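Long-range contact in glutamate--tRNA ligase (Methanothermobacter thermautotrophicus, PDB 3AII), which attaches glutamate to tRNA, activating it first with ATP, and as a non-discriminating enzyme probably charges both tRNA(Glu) and tRNA(Gln): residues Q168-L182 and Y268-D281. Sequence-based numbering, arbitrary orientation.
Sequences QSDRMETYYEYTEKL and YRVYPMMNFSVAVD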
loop_
_atom_site.group_PDB
_atom_site.type_symbol
_atom_site.label_atom_id
_atom_site.label_comp_id
_atom_site.label_asym_id
_atom_site.label_seq_id
_atom_site.Cartn_x
_atom_site.Cartn_y
_atom_site.Cartn_z
ATOM N N GLN A 168 -18.285 -3.170 -10.588
ATOM C CA GLN A 168 -19.611 -2.614 -10.345
ATOM C C GLN A 168 -20.201 -1.850 -11.528
ATOM O O GLN A 168 -21.418 -1.844 -11.701
ATOM C CB GLN A 168 -19.637 -1.763 -9.070
ATOM C CG GLN A 168 -19.496 -2.600 -7.806
ATOM C CD GLN A 168 -19.816 -1.818 -6.545
ATOM O OE1 GLN A 168 -19.397 -0.676 -6.398
ATOM N NE2 GLN A 168 -20.571 -2.431 -5.636
ATOM N N SER A 169 -19.353 -1.235 -12.347
ATOM C CA SER A 169 -19.893 -0.482 -13.475
ATOM C C SER A 169 -20.471 -1.402 -14.549
ATOM O O SER A 169 -21.168 -0.942 -15.448
ATOM C CB SER A 169 -18.848 0.472 -14.069
ATOM O OG SER A 169 -17.722 -0.237 -14.532
ATOM N N ASP A 170 -20.217 -2.706 -14.438
ATOM C CA ASP A 170 -20.854 -3.678 -15.328
ATOM C C ASP A 170 -22.242 -4.055 -14.829
ATOM O O ASP A 170 -22.975 -4.792 -15.501
ATOM C CB ASP A 170 -20.042 -4.975 -15.381
ATOM C CG ASP A 170 -18.830 -4.883 -16.284
ATOM O OD1 ASP A 170 -17.861 -5.626 -16.018
ATOM O OD2 ASP A 170 -18.849 -4.098 -17.253
ATOM N N ARG A 171 -22.591 -3.576 -13.637
ATOM C CA ARG A 171 -23.799 -4.021 -12.950
ATOM C C ARG A 171 -24.893 -2.965 -12.845
ATOM O O ARG A 171 -25.827 -3.117 -12.060
ATOM C CB ARG A 171 -23.431 -4.540 -11.539
ATOM C CG ARG A 171 -22.510 -5.772 -11.590
ATOM C CD ARG A 171 -21.998 -6.215 -10.212
ATOM N NE ARG A 171 -23.063 -6.587 -9.275
ATOM C CZ ARG A 171 -23.654 -7.783 -9.250
ATOM N NH1 ARG A 171 -23.319 -8.724 -10.130
ATOM N NH2 ARG A 171 -24.606 -8.033 -8.358
ATOM N N MET A 172 -24.803 -1.899 -13.641
ATOM C CA MET A 172 -25.786 -0.815 -13.492
ATOM C C MET A 172 -27.243 -1.289 -13.570
ATOM O O MET A 172 -28.076 -0.873 -12.761
ATOM C CB MET A 172 -25.513 0.320 -14.490
ATOM C CG MET A 172 -24.093 0.852 -14.438
ATOM S SD MET A 172 -23.756 1.667 -12.865
ATOM C CE MET A 172 -24.958 2.980 -12.982
ATOM N N GLU A 173 -27.572 -2.155 -14.534
ATOM C CA GLU A 173 -28.952 -2.607 -14.679
ATOM C C GLU A 173 -29.407 -3.422 -13.478
ATOM O O GLU A 173 -30.595 -3.484 -13.168
ATOM C CB GLU A 173 -29.149 -3.385 -15.985
ATOM C CG GLU A 173 -28.845 -2.543 -17.210
ATOM C CD GLU A 173 -29.872 -1.437 -17.419
ATOM O OE1 GLU A 173 -31.000 -1.553 -16.879
ATOM O OE2 GLU A 173 -29.546 -0.459 -18.131
ATOM N N THR A 174 -28.444 -4.041 -12.801
ATOM C CA THR A 174 -28.758 -4.778 -11.589
ATOM C C THR A 174 -29.178 -3.799 -10.491
ATOM O O THR A 174 -30.182 -4.009 -9.794
ATOM C CB THR A 174 -27.550 -5.620 -11.135
ATOM O OG1 THR A 174 -27.283 -6.628 -12.126
ATOM C CG2 THR A 174 -27.815 -6.282 -9.795
ATOM N N TYR A 175 -28.410 -2.720 -10.333
ATOM C CA TYR A 175 -28.784 -1.723 -9.329
ATOM C C TYR A 175 -30.127 -1.090 -9.664
ATOM O O TYR A 175 -30.886 -0.755 -8.767
ATOM C CB TYR A 175 -27.699 -0.652 -9.168
ATOM C CG TYR A 175 -26.334 -1.242 -8.935
ATOM C CD1 TYR A 175 -26.122 -2.163 -7.907
ATOM C CD2 TYR A 175 -25.256 -0.863 -9.711
ATOM C CE1 TYR A 175 -24.874 -2.708 -7.695
ATOM C CE2 TYR A 175 -24.007 -1.399 -9.508
ATOM C CZ TYR A 175 -23.827 -2.323 -8.503
ATOM O OH TYR A 175 -22.583 -2.865 -8.312
ATOM N N TYR A 176 -30.403 -0.894 -10.951
ATOM C CA TYR A 176 -31.696 -0.318 -11.352
ATOM C C TYR A 176 -32.836 -1.291 -11.059
ATOM O O TYR A 176 -33.885 -0.896 -10.558
ATOM C CB TYR A 176 -31.678 0.045 -12.842
ATOM C CG TYR A 176 -30.646 1.082 -13.246
ATOM C CD1 TYR A 176 -30.089 1.962 -12.319
ATOM C CD2 TYR A 176 -30.241 1.189 -14.570
ATOM C CE1 TYR A 176 -29.141 2.893 -12.702
ATOM C CE2 TYR A 176 -29.292 2.111 -14.967
ATOM C CZ TYR A 176 -28.752 2.973 -14.033
ATOM O OH TYR A 176 -27.829 3.902 -14.458
ATOM N N GLU A 177 -32.616 -2.564 -11.374
ATOM C CA GLU A 177 -33.587 -3.626 -11.101
ATOM C C GLU A 177 -33.949 -3.653 -9.623
ATOM O O GLU A 177 -35.141 -3.704 -9.245
ATOM C CB GLU A 177 -33.006 -4.987 -11.508
ATOM C CG GLU A 177 -33.941 -6.164 -11.248
ATOM C CD GLU A 177 -33.242 -7.507 -11.419
ATOM O OE1 GLU A 177 -32.167 -7.543 -12.058
ATOM O OE2 GLU A 177 -33.763 -8.525 -10.908
ATOM N N TYR A 178 -32.929 -3.615 -8.774
ATOM C CA TYR A 178 -33.185 -3.686 -7.344
ATOM C C TYR A 178 -33.685 -2.375 -6.753
ATOM O O TYR A 178 -34.303 -2.385 -5.710
ATOM C CB TYR A 178 -32.009 -4.315 -6.574
ATOM C CG TYR A 178 -32.033 -5.801 -6.804
ATOM C CD1 TYR A 178 -32.848 -6.618 -6.038
ATOM C CD2 TYR A 178 -31.331 -6.371 -7.857
ATOM C CE1 TYR A 178 -32.927 -7.976 -6.280
ATOM C CE2 TYR A 178 -31.418 -7.741 -8.113
ATOM C CZ TYR A 178 -32.220 -8.526 -7.309
ATOM O OH TYR A 178 -32.311 -9.881 -7.540
ATOM N N THR A 179 -33.426 -1.258 -7.430
ATOM C CA THR A 179 -34.086 -0.002 -7.050
ATOM C C THR A 179 -35.597 -0.110 -7.272
ATOM O O THR A 179 -36.386 0.289 -6.409
ATOM C CB THR A 179 -33.528 1.189 -7.844
ATOM O OG1 THR A 179 -32.163 1.394 -7.457
ATOM C CG2 THR A 179 -34.321 2.461 -7.547
ATOM N N GLU A 180 -35.992 -0.611 -8.439
ATOM C CA GLU A 180 -37.417 -0.810 -8.758
ATOM C C GLU A 180 -38.067 -1.788 -7.774
ATOM O O GLU A 180 -39.182 -1.567 -7.311
ATOM C CB GLU A 180 -37.600 -1.279 -10.206
ATOM C CG GLU A 180 -37.153 -0.241 -11.240
ATOM C CD GLU A 180 -37.924 -0.314 -12.552
ATOM O OE1 GLU A 180 -38.574 -1.351 -12.820
ATOM O OE2 GLU A 180 -37.879 0.677 -13.315
ATOM N N LYS A 181 -37.355 -2.856 -7.428
ATOM C CA LYS A 181 -37.901 -3.825 -6.480
ATOM C C LYS A 181 -38.057 -3.213 -5.095
ATOM O O LYS A 181 -39.057 -3.459 -4.406
ATOM C CB LYS A 181 -37.022 -5.084 -6.414
ATOM C CG LYS A 181 -37.222 -6.011 -7.618
ATOM C CD LYS A 181 -36.326 -7.241 -7.540
ATOM C CE LYS A 181 -36.493 -8.117 -8.783
ATOM N NZ LYS A 181 -35.581 -9.291 -8.756
ATOM N N LEU A 182 -37.079 -2.410 -4.690
ATOM C CA LEU A 182 -37.114 -1.782 -3.384
ATOM C C LEU A 182 -38.293 -0.811 -3.300
ATOM O O LEU A 182 -38.978 -0.736 -2.287
ATOM C CB LEU A 182 -35.799 -1.044 -3.114
ATOM C CG LEU A 182 -35.633 -0.316 -1.779
ATOM C CD1 LEU A 182 -35.760 -1.282 -0.612
ATOM C CD2 LEU A 182 -34.292 0.429 -1.732
ATOM N N TYR A 268 -24.472 6.028 -18.816
ATOM C CA TYR A 268 -25.283 6.133 -17.609
ATOM C C TYR A 268 -25.151 7.501 -16.967
ATOM O O TYR A 268 -24.079 8.100 -16.983
ATOM C CB TYR A 268 -24.841 5.085 -16.583
ATOM C CG TYR A 268 -24.858 3.676 -17.111
ATOM C CD1 TYR A 268 -23.674 3.010 -17.419
ATOM C CD2 TYR A 268 -26.053 3.016 -17.303
ATOM C CE1 TYR A 268 -23.687 1.709 -17.903
ATOM C CE2 TYR A 268 -26.080 1.711 -17.790
ATOM C CZ TYR A 268 -24.897 1.068 -18.086
ATOM O OH TYR A 268 -24.935 -0.227 -18.564
ATOM N N ARG A 269 -26.243 7.976 -16.386
ATOM C CA ARG A 269 -26.179 9.175 -15.560
ATOM C C ARG A 269 -26.760 8.921 -14.178
ATOM O O ARG A 269 -26.654 9.759 -13.298
ATOM C CB ARG A 269 -26.919 10.336 -16.221
ATOM C CG ARG A 269 -28.424 10.199 -16.184
ATOM C CD ARG A 269 -29.099 11.467 -16.696
ATOM N NE ARG A 269 -28.788 11.718 -18.103
ATOM C CZ ARG A 269 -29.229 12.772 -18.780
ATOM N NH1 ARG A 269 -29.989 13.674 -18.173
ATOM N NH2 ARG A 269 -28.907 12.927 -20.058
ATOM N N VAL A 270 -27.386 7.767 -13.975
ATOM C CA VAL A 270 -27.954 7.493 -12.657
ATOM C C VAL A 270 -27.060 6.461 -11.974
ATOM O O VAL A 270 -26.892 5.350 -12.490
ATOM C CB VAL A 270 -29.405 6.974 -12.742
ATOM C CG1 VAL A 270 -29.952 6.745 -11.339
ATOM C CG2 VAL A 270 -30.305 7.970 -13.492
ATOM N N TYR A 271 -26.480 6.839 -10.832
ATOM C CA TYR A 271 -25.453 6.021 -10.171
ATOM C C TYR A 271 -25.833 5.669 -8.740
ATOM O O TYR A 271 -26.414 6.492 -8.025
ATOM C CB TYR A 271 -24.125 6.783 -10.133
ATOM C CG TYR A 271 -23.405 6.774 -11.454
ATOM C CD1 TYR A 271 -23.664 7.738 -12.422
ATOM C CD2 TYR A 271 -22.486 5.777 -11.740
ATOM C CE1 TYR A 271 -22.989 7.714 -13.637
ATOM C CE2 TYR A 271 -21.823 5.747 -12.934
ATOM C CZ TYR A 271 -22.083 6.710 -13.879
ATOM O OH TYR A 271 -21.390 6.652 -15.064
ATOM N N PRO A 272 -25.486 4.451 -8.300
ATOM C CA PRO A 272 -25.767 4.066 -6.918
ATOM C C PRO A 272 -24.758 4.677 -5.961
ATOM O O PRO A 272 -23.580 4.902 -6.307
ATOM C CB PRO A 272 -25.599 2.540 -6.942
ATOM C CG PRO A 272 -24.547 2.325 -7.979
ATOM C CD PRO A 272 -24.895 3.343 -9.068
ATOM N N MET A 273 -25.232 4.958 -4.754
ATOM C CA MET A 273 -24.353 5.293 -3.649
ATOM C C MET A 273 -23.834 4.013 -3.026
ATOM O O MET A 273 -24.474 2.947 -3.125
ATOM C CB MET A 273 -25.088 6.128 -2.602
ATOM C CG MET A 273 -25.590 7.452 -3.132
ATOM S SD MET A 273 -24.225 8.475 -3.696
ATOM C CE MET A 273 -23.520 9.015 -2.142
ATOM N N MET A 274 -22.659 4.130 -2.407
ATOM C CA MET A 274 -21.928 2.981 -1.894
ATOM C C MET A 274 -22.777 2.032 -1.030
ATOM O O MET A 274 -22.750 0.811 -1.222
ATOM C CB MET A 274 -20.679 3.455 -1.138
ATOM C CG MET A 274 -19.524 2.476 -1.193
ATOM S SD MET A 274 -18.976 2.050 0.458
ATOM C CE MET A 274 -20.575 1.812 1.206
ATOM N N ASN A 275 -23.528 2.572 -0.078
ATOM C CA ASN A 275 -24.271 1.691 0.812
ATOM C C ASN A 275 -25.342 0.852 0.122
ATOM O O ASN A 275 -25.671 -0.233 0.591
ATOM C CB ASN A 275 -24.840 2.467 2.004
ATOM C CG ASN A 275 -23.767 2.800 3.019
ATOM O OD1 ASN A 275 -23.532 3.966 3.355
ATOM N ND2 ASN A 275 -23.085 1.774 3.491
ATOM N N PHE A 276 -25.882 1.355 -0.989
ATOM C CA PHE A 276 -26.842 0.595 -1.769
ATOM C C PHE A 276 -26.142 -0.484 -2.596
ATOM O O PHE A 276 -26.523 -1.658 -2.553
ATOM C CB PHE A 276 -27.674 1.505 -2.697
ATOM C CG PHE A 276 -28.716 0.745 -3.516
ATOM C CD1 PHE A 276 -29.862 0.238 -2.922
ATOM C CD2 PHE A 276 -28.515 0.522 -4.873
ATOM C CE1 PHE A 276 -30.801 -0.473 -3.680
ATOM C CE2 PHE A 276 -29.419 -0.197 -5.631
ATOM C CZ PHE A 276 -30.593 -0.676 -5.040
ATOM N N SER A 277 -25.153 -0.092 -3.389
ATOM C CA SER A 277 -24.497 -1.065 -4.259
ATOM C C SER A 277 -23.779 -2.148 -3.459
ATOM O O SER A 277 -23.785 -3.307 -3.864
ATOM C CB SER A 277 -23.527 -0.386 -5.224
ATOM O OG SER A 277 -22.503 0.290 -4.500
ATOM N N VAL A 278 -23.210 -1.779 -2.311
ATOM C CA VAL A 278 -22.505 -2.756 -1.467
ATOM C C VAL A 278 -23.492 -3.811 -0.939
ATOM O O VAL A 278 -23.243 -5.021 -1.020
ATOM C CB VAL A 278 -21.743 -2.069 -0.309
ATOM C CG1 VAL A 278 -21.322 -3.077 0.754
ATOM C CG2 VAL A 278 -20.536 -1.331 -0.844
ATOM N N ALA A 279 -24.618 -3.358 -0.403
ATOM C CA ALA A 279 -25.621 -4.282 0.126
ATOM C C ALA A 279 -26.171 -5.192 -0.956
ATOM O O ALA A 279 -26.284 -6.400 -0.763
ATOM C CB ALA A 279 -26.763 -3.511 0.788
ATOM N N VAL A 280 -26.537 -4.616 -2.098
ATOM C CA VAL A 280 -27.064 -5.419 -3.194
ATOM C C VAL A 280 -26.036 -6.474 -3.649
ATOM O O VAL A 280 -26.373 -7.656 -3.855
ATOM C CB VAL A 280 -27.510 -4.525 -4.387
ATOM C CG1 VAL A 280 -27.817 -5.384 -5.615
ATOM C CG2 VAL A 280 -28.756 -3.705 -4.008
ATOM N N ASP A 281 -24.786 -6.053 -3.800
ATOM C CA ASP A 281 -23.751 -6.962 -4.291
ATOM C C ASP A 281 -23.348 -7.993 -3.247
ATOM O O ASP A 281 -23.143 -9.158 -3.585
ATOM C CB ASP A 281 -22.548 -6.186 -4.793
ATOM C CG ASP A 281 -22.834 -5.495 -6.114
ATOM O OD1 ASP A 281 -23.888 -5.789 -6.727
ATOM O OD2 ASP A 281 -22.007 -4.656 -6.517
HETATM O O HOH W 1 -23.519 -1.801 -16.442
HETATM O O HOH W 2 -27.371 -0.930 -19.548
HETATM O O HOH W 3 -28.305 6.008 -16.326
#
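Helix 172-182, touching through Met-172 and Tyr-175, runs nearly perpendicular to both strand 270-272 (82°) and helix 274-281 (94°), their axes 8.9 Å and 10.6 Å away at closest. Tyr-175 is the knob here, set among Phe-276, Ser-277, Val-280 and Asp-281, with Ser-277 CB over one ring face. Its OH donates to Asp-281 OD2 (2.6 Å) on the syn side, while Gln-168 NE2 reaches the same oxygen on the anti side at 2.8 Å. Arg-171 forms a side-on salt bridge: NE and NH2 lie 2.8 and 2.9 Å from Asp-281 OD1, above one face of the carboxylate, through bent N-H bonds. Replacing Asp-281 by an alanine is likely to leave the Arg-171 charge without this mate, and Tyr-175 OH and Gln-168 NE2 without their shared acceptor. Toward the strand, Met-172 CG makes a CH-pi contact over the Tyr-268 ring, 3.6 Å from its centroid; bends at chi2 (-66°) and chi3 bring CE to Val-270 O, beside Tyr-271 and Pro-272. Tyr-176 OH donates to that edge-strand carbonyl (OH to Val-270 O 2.6 Å), in its plane on a lone pair. Within the class I catalytic domain, this largely buried junction couples apolar packing to four donor atoms from three side chains on one carboxylate, whose anionic form they would be expected to favour.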